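PDB 6GZU: conserved membrane protein from Chlamydia abortus, which acts as a secreted effector that combines deubiquitinating and acetyltransferase activities and induces Golgi fragmentation. Local coordinates for residues A[53-56]-A[57-61]; A[248-251]-A[252-256]; A[191-194]-A[195-199]. All blocks are in the same frame, centred on the assembly; numbering follows the deposited sequence.

Contact 1 (A[53-56]-A[57-61]); sequences RAVL and KDLHL. With ZN (zinc ion), chain C.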
ATOM      1  N   ARG A  53      -0.074  12.471   0.416  1.00 21.29           N
ATOM      2  CA  ARG A  53       0.336  13.110  -0.859  1.00 21.70           C
ATOM      3  C   ARG A  53       0.420  12.061  -1.970  1.00 20.40           C
ATOM      4  O   ARG A  53      -0.013  12.314  -3.114  1.00 21.41           O
ATOM      5  CB  ARG A  53       1.661  13.876  -0.682  1.00 24.54           C
ATOM      6  CG  ARG A  53       2.231  14.555  -1.914  1.00 28.69           C
ATOM      7  CD  ARG A  53       1.397  15.707  -2.378  1.00 33.35           C
ATOM      8  NE  ARG A  53       1.285  16.755  -1.358  1.00 37.52           N
ATOM      9  CZ  ARG A  53       2.129  17.783  -1.210  1.00 41.06           C
ATOM     10  NH1 ARG A  53       3.193  17.923  -2.014  1.00 42.23           N
ATOM     11  NH2 ARG A  53       1.903  18.677  -0.242  1.00 41.50           N
ATOM     12  N   ALA A  54       0.928  10.864  -1.670  1.00 20.23           N
ATOM     13  CA  ALA A  54       1.024   9.817  -2.680  1.00 19.23           C
ATOM     14  C   ALA A  54      -0.343   9.382  -3.198  1.00 19.31           C
ATOM     15  O   ALA A  54      -0.580   9.255  -4.431  1.00 21.51           O
ATOM     16  CB  ALA A  54       1.820   8.606  -2.147  1.00 20.12           C
ATOM     17  N   VAL A  55      -1.275   9.171  -2.281  1.00 19.91           N
ATOM     18  CA  VAL A  55      -2.632   8.808  -2.659  1.00 19.05           C
ATOM     19  C   VAL A  55      -3.284   9.898  -3.495  1.00 19.56           C
ATOM     20  O   VAL A  55      -3.895   9.605  -4.546  1.00 19.74           O
ATOM     21  CB  VAL A  55      -3.468   8.551  -1.371  1.00 20.08           C
ATOM     22  CG1 VAL A  55      -4.951   8.429  -1.719  1.00 21.31           C
ATOM     23  CG2 VAL A  55      -2.975   7.294  -0.634  1.00 19.73           C
ATOM     24  N   LEU A  56      -3.213  11.145  -3.035  1.00 20.68           N
ATOM     25  CA  LEU A  56      -3.819  12.235  -3.799  1.00 20.09           C
ATOM     26  C   LEU A  56      -3.219  12.368  -5.182  1.00 20.94           C
ATOM     27  O   LEU A  56      -3.958  12.523  -6.167  1.00 21.99           O
ATOM     28  CB  LEU A  56      -3.701  13.564  -3.060  1.00 20.95           C
ATOM     29  CG  LEU A  56      -4.424  13.607  -1.723  1.00 23.55           C
ATOM     30  CD1 LEU A  56      -4.086  14.886  -0.908  1.00 25.38           C
ATOM     31  CD2 LEU A  56      -5.929  13.559  -1.989  1.00 24.81           C
ATOM     32  N   LYS A  57      -1.902  12.240  -5.308  1.00 20.67           N
ATOM     33  CA  LYS A  57      -1.294  12.327  -6.653  1.00 21.54           C
ATOM     34  C   LYS A  57      -1.745  11.147  -7.513  1.00 22.32           C
ATOM     35  O   LYS A  57      -2.040  11.314  -8.704  1.00 22.91           O
ATOM     36  CB  LYS A  57       0.241  12.365  -6.590  1.00 23.80           C
ATOM     37  CG  LYS A  57       0.810  13.722  -6.110  1.00 27.33           C
ATOM     38  CD  LYS A  57       2.328  13.651  -5.892  1.00 33.35           C
ATOM     39  CE  LYS A  57       3.055  13.365  -7.216  1.00 38.30           C
ATOM     40  NZ  LYS A  57       2.724  14.381  -8.279  1.00 43.18           N
ATOM     41  N   ASP A  58      -1.840   9.946  -6.937  1.00 20.77           N
ATOM     42  CA  ASP A  58      -2.216   8.789  -7.776  1.00 21.26           C
ATOM     43  C   ASP A  58      -3.667   8.852  -8.252  1.00 20.84           C
ATOM     44  O   ASP A  58      -3.997   8.316  -9.303  1.00 22.47           O
ATOM     45  CB  ASP A  58      -1.938   7.468  -7.035  1.00 20.39           C
ATOM     46  CG  ASP A  58      -0.485   7.168  -6.942  1.00 21.23           C
ATOM     47  OD1 ASP A  58       0.247   7.590  -7.855  1.00 21.54           O
ATOM     48  OD2 ASP A  58      -0.058   6.491  -6.009  1.00 20.53           O
ATOM     49  N   LEU A  59      -4.520   9.576  -7.516  1.00 21.70           N
ATOM     50  CA  LEU A  59      -5.909   9.801  -7.944  1.00 22.89           C
ATOM     51  C   LEU A  59      -6.065  11.096  -8.724  1.00 24.69           C
ATOM     52  O   LEU A  59      -7.201  11.537  -8.991  1.00 26.52           O
ATOM     53  CB  LEU A  59      -6.829   9.849  -6.712  1.00 23.93           C
ATOM     54  CG  LEU A  59      -6.846   8.478  -6.011  1.00 23.05           C
ATOM     55  CD1 LEU A  59      -7.546   8.617  -4.625  1.00 24.99           C
ATOM     56  CD2 LEU A  59      -7.571   7.537  -6.907  1.00 23.44           C
ATOM     57  N   HIS A  60      -4.946  11.705  -9.116  1.00 23.92           N
ATOM     58  CA  HIS A  60      -4.948  12.987  -9.864  1.00 24.90           C
ATOM     59  C   HIS A  60      -5.676  14.121  -9.172  1.00 24.81           C
ATOM     60  O   HIS A  60      -6.307  14.967  -9.836  1.00 26.41           O
ATOM     61  CB  HIS A  60      -5.457  12.758 -11.293  1.00 28.82           C
ATOM     62  CG  HIS A  60      -4.803  11.574 -11.947  1.00 30.98           C
ATOM     63  ND1 HIS A  60      -5.394  10.327 -12.010  1.00 35.87           N
ATOM     64  CD2 HIS A  60      -3.573  11.424 -12.485  1.00 31.34           C
ATOM     65  CE1 HIS A  60      -4.586   9.478 -12.631  1.00 34.26           C
ATOM     66  NE2 HIS A  60      -3.474  10.119 -12.935  1.00 33.72           N
ATOM     67  N   LEU A  61      -5.581  14.129  -7.845  1.00 24.16           N
ATOM     68  CA  LEU A  61      -6.170  15.140  -7.004  1.00 24.83           C
ATOM     69  C   LEU A  61      -5.151  16.100  -6.431  1.00 27.80           C
ATOM     70  O   LEU A  61      -5.465  16.861  -5.517  1.00 29.56           O
ATOM     71  CB  LEU A  61      -6.931  14.473  -5.868  1.00 24.12           C
ATOM     72  CG  LEU A  61      -8.195  13.743  -6.342  1.00 23.25           C
ATOM     73  CD1 LEU A  61      -8.715  12.867  -5.234  1.00 23.89           C
ATOM     74  CD2 LEU A  61      -9.239  14.716  -6.775  1.00 26.83           C
TER
HETATM   75 ZN    ZN C 402      -2.124   9.112 -13.967  1.00 35.40          ZN
HETATM   76  O   HOH W   1       1.777   9.199  -5.994  1.00 24.55           O
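L56 lays its CD2 methyl against CB of L61, 4.1 Å from it, and the two side chains cross at about a right angle. V55 and L59 stand side by side and point the same way. V55 CG1 lies anti to its own backbone nitrogen (chi1 169°) and comes within 3.9 Å of L59 CD1. This pair packs on helix 159-174, through I169 and L173, and on Y101 and Y103 of strand 100-107. On another flank R53 CG meets K57 CD at 4.1 Å. The aliphatic parts meet there; the K57 chain bends at chi3 and chi4 and its end leads away.

Between L56 and L61 the backbone turns back. L61 N donates to L56 O at 2.8 Å, and H60 N donates to K57 O at 3.0 Å. H60 has a positive phi (56°). Together these features make a Schellman motif with H60 as its C-prime residue, and it ends helix 51-58. Ordinary helical bonds run up to the turn: K57 N to R53 O, D58 N to A54 O, and L59 N to V55 O. L59 N also makes a weak bond to L56 O, which therefore serves two donors.

A water donates to A54 O at 2.8 Å and weakly to D58 OD1. The D58 carboxylate has stronger partners: OD1 takes H80 NE2 and OD2 takes Y103 OH. H80 is a zinc ligand. D58 is thus a second-shell residue, consistent with a part in orienting H80, and its charge may polarise the imidazole. H60 NE2 binds zinc directly at 2.0 Å. C78, H80 and C95 complete the site. D58 O sits 3.5 Å above the plane of the H60 ring, displaced toward the ring's rim.

Contact 2 (A[248-251]-A[252-256]); sequences TQAS and DCTLN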
ATOM      1  N   THR A 248       3.986 -12.905 -15.475  1.00 25.64           N
ATOM      2  CA  THR A 248       4.082 -13.226 -16.916  1.00 26.85           C
ATOM      3  C   THR A 248       3.673 -12.068 -17.835  1.00 27.77           C
ATOM      4  O   THR A 248       3.878 -12.142 -19.042  1.00 29.92           O
ATOM      5  CB  THR A 248       3.221 -14.469 -17.356  1.00 28.64           C
ATOM      6  OG1 THR A 248       1.819 -14.138 -17.208  1.00 29.73           O
ATOM      7  CG2 THR A 248       3.553 -15.681 -16.504  1.00 29.29           C
ATOM      8  N   GLN A 249       3.142 -10.982 -17.288  1.00 28.51           N
ATOM      9  CA  GLN A 249       2.661  -9.913 -18.158  1.00 29.24           C
ATOM     10  C   GLN A 249       3.482  -8.634 -18.041  1.00 29.88           C
ATOM     11  O   GLN A 249       3.114  -7.600 -18.613  1.00 32.57           O
ATOM     12  CB  GLN A 249       1.197  -9.578 -17.865  1.00 32.40           C
ATOM     13  CG  GLN A 249       0.193 -10.719 -17.871  1.00 37.26           C
ATOM     14  CD  GLN A 249      -1.194 -10.283 -17.343  1.00 44.20           C
ATOM     15  OE1 GLN A 249      -1.523  -9.088 -17.301  1.00 49.15           O
ATOM     16  NE2 GLN A 249      -1.992 -11.254 -16.915  1.00 46.91           N
ATOM     17  N   ALA A 250       4.528  -8.651 -17.228  1.00 27.85           N
ATOM     18  CA  ALA A 250       5.351  -7.468 -17.024  1.00 28.91           C
ATOM     19  C   ALA A 250       6.373  -7.267 -18.121  1.00 31.06           C
ATOM     20  O   ALA A 250       6.934  -8.245 -18.677  1.00 32.97           O
ATOM     21  CB  ALA A 250       6.074  -7.574 -15.690  1.00 27.97           C
ATOM     22  N   SER A 251       6.616  -6.004 -18.444  1.00 30.30           N
ATOM     23  CA  SER A 251       7.629  -5.657 -19.412  1.00 32.80           C
ATOM     24  C   SER A 251       9.012  -5.937 -18.850  1.00 35.02           C
ATOM     25  O   SER A 251       9.191  -6.042 -17.625  1.00 34.53           O
ATOM     26  CB  SER A 251       7.534  -4.181 -19.727  1.00 34.26           C
ATOM     27  OG  SER A 251       7.880  -3.453 -18.571  1.00 32.38           O
ATOM     28  N   ASP A 252       9.996  -6.029 -19.740  1.00 37.38           N
ATOM     29  CA  ASP A 252      11.383  -6.170 -19.318  1.00 39.65           C
ATOM     30  C   ASP A 252      11.800  -5.000 -18.413  1.00 38.09           C
ATOM     31  O   ASP A 252      12.523  -5.185 -17.428  1.00 37.56           O
ATOM     32  CB  ASP A 252      12.309  -6.337 -20.541  1.00 43.05           C
ATOM     33  CG  ASP A 252      12.205  -7.735 -21.176  1.00 47.84           C
ATOM     34  OD1 ASP A 252      11.235  -8.472 -20.867  1.00 49.30           O
ATOM     35  OD2 ASP A 252      13.079  -8.096 -21.992  1.00 50.86           O
ATOM     36  N   CYS A 253      11.305  -3.797 -18.707  1.00 37.12           N
ATOM     37  CA  CYS A 253      11.616  -2.659 -17.871  0.56 36.68           C
ATOM     38  C   CYS A 253      11.119  -2.856 -16.438  1.00 34.11           C
ATOM     39  O   CYS A 253      11.846  -2.584 -15.487  1.00 33.49           O
ATOM     40  CB  CYS A 253      11.002  -1.405 -18.459  0.56 37.98           C
ATOM     41  SG  CYS A 253      11.755   0.017 -17.786  0.56 38.93           S
ATOM     42  N   THR A 254       9.879  -3.318 -16.289  1.00 32.35           N
ATOM     43  CA  THR A 254       9.314  -3.632 -14.966  1.00 29.73           C
ATOM     44  C   THR A 254      10.101  -4.738 -14.261  1.00 30.02           C
ATOM     45  O   THR A 254      10.433  -4.607 -13.084  1.00 28.92           O
ATOM     46  CB  THR A 254       7.824  -3.996 -15.064  1.00 27.28           C
ATOM     47  OG1 THR A 254       7.117  -2.862 -15.613  1.00 27.38           O
ATOM     48  CG2 THR A 254       7.242  -4.368 -13.705  1.00 25.84           C
ATOM     49  N   LEU A 255      10.433  -5.801 -14.986  1.00 31.99           N
ATOM     50  CA  LEU A 255      11.182  -6.887 -14.377  1.00 33.15           C
ATOM     51  C   LEU A 255      12.543  -6.389 -13.893  1.00 35.20           C
ATOM     52  O   LEU A 255      13.039  -6.841 -12.853  1.00 36.11           O
ATOM     53  CB  LEU A 255      11.347  -8.055 -15.361  1.00 33.65           C
ATOM     54  CG  LEU A 255      10.023  -8.722 -15.760  1.00 35.67           C
ATOM     55  CD1 LEU A 255      10.238  -9.736 -16.840  1.00 36.97           C
ATOM     56  CD2 LEU A 255       9.310  -9.364 -14.570  1.00 36.00           C
ATOM     57  N   ASN A 256      13.149  -5.465 -14.639  1.00 34.88           N
ATOM     58  CA  ASN A 256      14.466  -4.964 -14.257  1.00 36.28           C
ATOM     59  C   ASN A 256      14.395  -4.122 -12.983  1.00 35.81           C
ATOM     60  O   ASN A 256      15.239  -4.246 -12.101  1.00 36.99           O
ATOM     61  CB  ASN A 256      15.152  -4.204 -15.410  1.00 36.71           C
ATOM     62  CG  ASN A 256      16.606  -4.643 -15.604  1.00 38.62           C
TER
HETATM   63  O   HOH W   2       8.618  -9.553 -20.183  1.00 52.63           O
HETATM   64  O   HOH W   3       5.072  -3.958 -16.989  1.00 26.58           O
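S251 OG caps the start of helix 252-257, accepting from T254 N at 3.0 Å. The bond is nearly straight (167°), and S251 is the N-cap. Its chi1 of 66° sets OG between the backbone nitrogen and the carbonyl carbon, facing the helix start. S251 O meanwhile takes L255 N at 2.9 Å, the first helical bond of this turn.

T254 turns its two branches to different partners. OG1 shares a water with S251 N. CG2 lies anti to the T254 backbone nitrogen and meets A250 CB at 3.9 Å. L255 brings CD2 to the same A250 CB, also at 3.9 Å. A250 precedes the cap and L255 is the fourth residue after it, so this pair has the spacing of a hydrophobic staple. A second water donates to A250 O at 2.6 Å and to D252 OD1 at 2.9 Å, tying the approach loop to the first helical residue.

The contact lies at the surface, where the loop after helix 228-241 enters helix 252-257. T248 N and Q249 N bond to the carboxylate of E32 in helix 20-33. T254 packs on the loop residues P88 and H89, and L255 on I260.

Contact 3 (A[191-194]-A[195-199]); sequences KVIK and TPIQQ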
ATOM      1  N   LYS A 191      -8.651  -0.072  10.901  1.00 20.02           N
ATOM      2  CA  LYS A 191      -7.333  -0.546  11.302  1.00 21.11           C
ATOM      3  C   LYS A 191      -7.601  -1.997  11.720  1.00 21.63           C
ATOM      4  O   LYS A 191      -7.993  -2.284  12.862  1.00 23.75           O
ATOM      5  CB  LYS A 191      -6.803   0.318  12.452  1.00 21.28           C
ATOM      6  CG  LYS A 191      -6.616   1.816  11.990  1.00 22.55           C
ATOM      7  CD  LYS A 191      -6.059   2.694  13.129  1.00 23.52           C
ATOM      8  CE  LYS A 191      -4.554   2.486  13.401  1.00 24.22           C
ATOM      9  NZ  LYS A 191      -4.106   3.267  14.605  1.00 26.22           N
ATOM     10  N   VAL A 192      -7.353  -2.940  10.798  1.00 21.76           N
ATOM     11  CA  VAL A 192      -7.993  -4.254  10.891  0.74 21.88           C
ATOM     12  C   VAL A 192      -7.352  -5.210  11.886  1.00 21.95           C
ATOM     13  O   VAL A 192      -8.031  -6.115  12.382  1.00 23.85           O
ATOM     14  CB  VAL A 192      -8.075  -4.957   9.521  0.74 21.70           C
ATOM     15  CG1 VAL A 192      -9.078  -4.177   8.637  0.74 23.32           C
ATOM     16  CG2 VAL A 192      -6.690  -5.071   8.871  0.74 19.27           C
ATOM     17  N   ILE A 193      -6.065  -5.040  12.204  1.00 21.19           N
ATOM     18  CA  ILE A 193      -5.392  -5.940  13.167  1.00 22.23           C
ATOM     19  C   ILE A 193      -5.434  -5.303  14.558  1.00 24.90           C
ATOM     20  O   ILE A 193      -4.819  -4.240  14.796  1.00 24.71           O
ATOM     21  CB  ILE A 193      -3.924  -6.165  12.740  1.00 21.15           C
ATOM     22  CG1 ILE A 193      -3.866  -6.670  11.310  1.00 22.39           C
ATOM     23  CG2 ILE A 193      -3.190  -7.106  13.699  1.00 21.76           C
ATOM     24  CD1 ILE A 193      -4.779  -7.863  11.070  1.00 24.82           C
ATOM     25  N   LYS A 194      -6.154  -5.940  15.481  1.00 26.04           N
ATOM     26  CA  LYS A 194      -6.271  -5.402  16.824  1.00 29.19           C
ATOM     27  C   LYS A 194      -5.295  -6.068  17.763  1.00 30.60           C
ATOM     28  O   LYS A 194      -4.932  -5.483  18.778  1.00 32.86           O
ATOM     29  CB  LYS A 194      -7.694  -5.528  17.366  1.00 33.12           C
ATOM     30  CG  LYS A 194      -8.780  -4.934  16.498  1.00 35.30           C
ATOM     31  CD  LYS A 194      -8.425  -3.565  15.859  1.00 39.73           C
ATOM     32  CE  LYS A 194      -8.126  -2.404  16.840  1.00 43.80           C
ATOM     33  NZ  LYS A 194      -8.175  -1.035  16.135  1.00 44.24           N
ATOM     34  N   THR A 195      -4.915  -7.308  17.461  1.00 30.11           N
ATOM     35  CA  THR A 195      -3.994  -8.104  18.278  1.00 32.73           C
ATOM     36  C   THR A 195      -2.864  -8.514  17.353  1.00 30.10           C
ATOM     37  O   THR A 195      -3.107  -9.002  16.260  1.00 30.30           O
ATOM     38  CB  THR A 195      -4.710  -9.363  18.805  1.00 36.25           C
ATOM     39  OG1 THR A 195      -5.763  -8.961  19.697  1.00 40.82           O
ATOM     40  CG2 THR A 195      -3.746 -10.261  19.575  1.00 37.94           C
ATOM     41  N   PRO A 196      -1.609  -8.340  17.779  1.00 28.24           N
ATOM     42  CA  PRO A 196      -0.509  -8.691  16.860  1.00 27.70           C
ATOM     43  C   PRO A 196      -0.579 -10.125  16.377  1.00 28.61           C
ATOM     44  O   PRO A 196      -0.824 -11.048  17.172  1.00 30.68           O
ATOM     45  CB  PRO A 196       0.735  -8.508  17.724  1.00 28.88           C
ATOM     46  CG  PRO A 196       0.296  -7.477  18.776  1.00 29.11           C
ATOM     47  CD  PRO A 196      -1.134  -7.735  19.034  1.00 28.18           C
ATOM     48  N   ILE A 197      -0.361 -10.305  15.085  1.00 27.86           N
ATOM     49  CA  ILE A 197      -0.236 -11.629  14.480  1.00 29.90           C
ATOM     50  C   ILE A 197       1.229 -11.994  14.174  1.00 31.06           C
ATOM     51  O   ILE A 197       1.558 -13.162  14.097  1.00 34.15           O
ATOM     52  CB  ILE A 197      -1.149 -11.771  13.225  1.00 31.14           C
ATOM     53  CG1 ILE A 197      -0.763 -10.780  12.155  1.00 30.91           C
ATOM     54  CG2 ILE A 197      -2.617 -11.585  13.605  1.00 32.94           C
ATOM     55  CD1 ILE A 197      -1.770 -10.760  11.004  1.00 32.16           C
ATOM     56  N   GLN A 198       2.102 -11.007  13.988  1.00 31.12           N
ATOM     57  CA  GLN A 198       3.498 -11.250  13.620  1.00 30.85           C
ATOM     58  C   GLN A 198       4.247 -11.642  14.869  1.00 32.96           C
ATOM     59  O   GLN A 198       4.012 -11.055  15.916  1.00 34.01           O
ATOM     60  CB  GLN A 198       4.120  -9.996  12.996  1.00 30.15           C
ATOM     61  CG  GLN A 198       5.644 -10.034  12.782  1.00 28.44           C
ATOM     62  CD  GLN A 198       6.141  -8.739  12.201  1.00 30.32           C
ATOM     63  OE1 GLN A 198       5.356  -7.984  11.617  1.00 32.20           O
ATOM     64  NE2 GLN A 198       7.404  -8.444  12.365  1.00 29.74           N
ATOM     65  N   GLN A 199       5.158 -12.625  14.738  1.00 36.50           N
ATOM     66  CA  GLN A 199       5.843 -13.262  15.861  1.00 41.95           C
ATOM     67  C   GLN A 199       7.348 -13.104  15.864  1.00 42.03           C
ATOM     68  O   GLN A 199       8.011 -13.644  16.738  1.00 43.75           O
ATOM     69  CB  GLN A 199       5.576 -14.770  15.857  1.00 46.49           C
ATOM     70  CG  GLN A 199       4.128 -15.150  15.687  1.00 50.48           C
ATOM     71  CD  GLN A 199       3.282 -14.779  16.891  1.00 54.45           C
ATOM     72  OE1 GLN A 199       3.792 -14.621  18.022  1.00 56.15           O
ATOM     73  NE2 GLN A 199       1.974 -14.659  16.665  1.00 55.49           N
TER
HETATM   74  O   HOH W   4      -6.121  -9.193  14.998  1.00 33.36           O
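I193 and I197 touch through their CD1 methyls, 4.2 Å apart, the side chains crossing at about a right angle. They sit in the loop that leads from strand 188-191, at the edge of the main sheet, to helix 204-217. The loop belongs to the Ulp1-type catalytic domain of the CE clan.

The two isoleucines reach this point by different conformations. In I193, CG1 is anti to the carbonyl carbon (chi1 -55°), and chi2 of -51° bends CD1 away from a fully extended chain. In I197, CG1 stands between the backbone nitrogen and the carbonyl carbon (chi1 62°). Its chi2 is extended, which carries CD1 forward, so the end of the side chain comes nearer to I193 than its base does. F150 of strand 146-150 and the loop residue P223 touch both side chains.

Q198 follows I197 in the chain. Its amide bonds S152 OG through OE1 and D200 O through NE2, and its side chain touches C204, the cysteine of what is probably a Cys-His-Asp catalytic triad.

A water bridges the bend between the two segments. K194 N donates to it at 3.3 Å, and it donates to T195 O at 3.3 Å. These are long bonds, and no direct hydrogen bond crosses between 191-194 and 195-199. The CB bond of K194 leads away from 195-199. I193 uses its other branch on the same carbonyl. CG2 lies anti to the I193 backbone nitrogen, beside the carbonyl carbon. From there it packs against T195 O at 3.2 Å, a tight contact between a methyl and a carbonyl oxygen.

How the contacts relate
Contact 1 holds a zinc ligand, while contacts 2 and 3 lie away from the metal site. Contact 3 is instead the one near the probable catalytic triad. No two contacts touch. The centres of contacts 1 and 3 are about 28 Å apart, on opposite sides of the chain's centre. Contact 1 packs on helix 159-174; in contact 3 K191, at the start of its range, reaches that helix. Contact 2 lies about 24 Å from contact 1, centre to centre. It packs on the loop residues Y84, P88 and H89, which fall in sequence between the zinc ligands H80 and C95. Contacts 2 and 3 are the most distant pair, with centres about 33 Å apart.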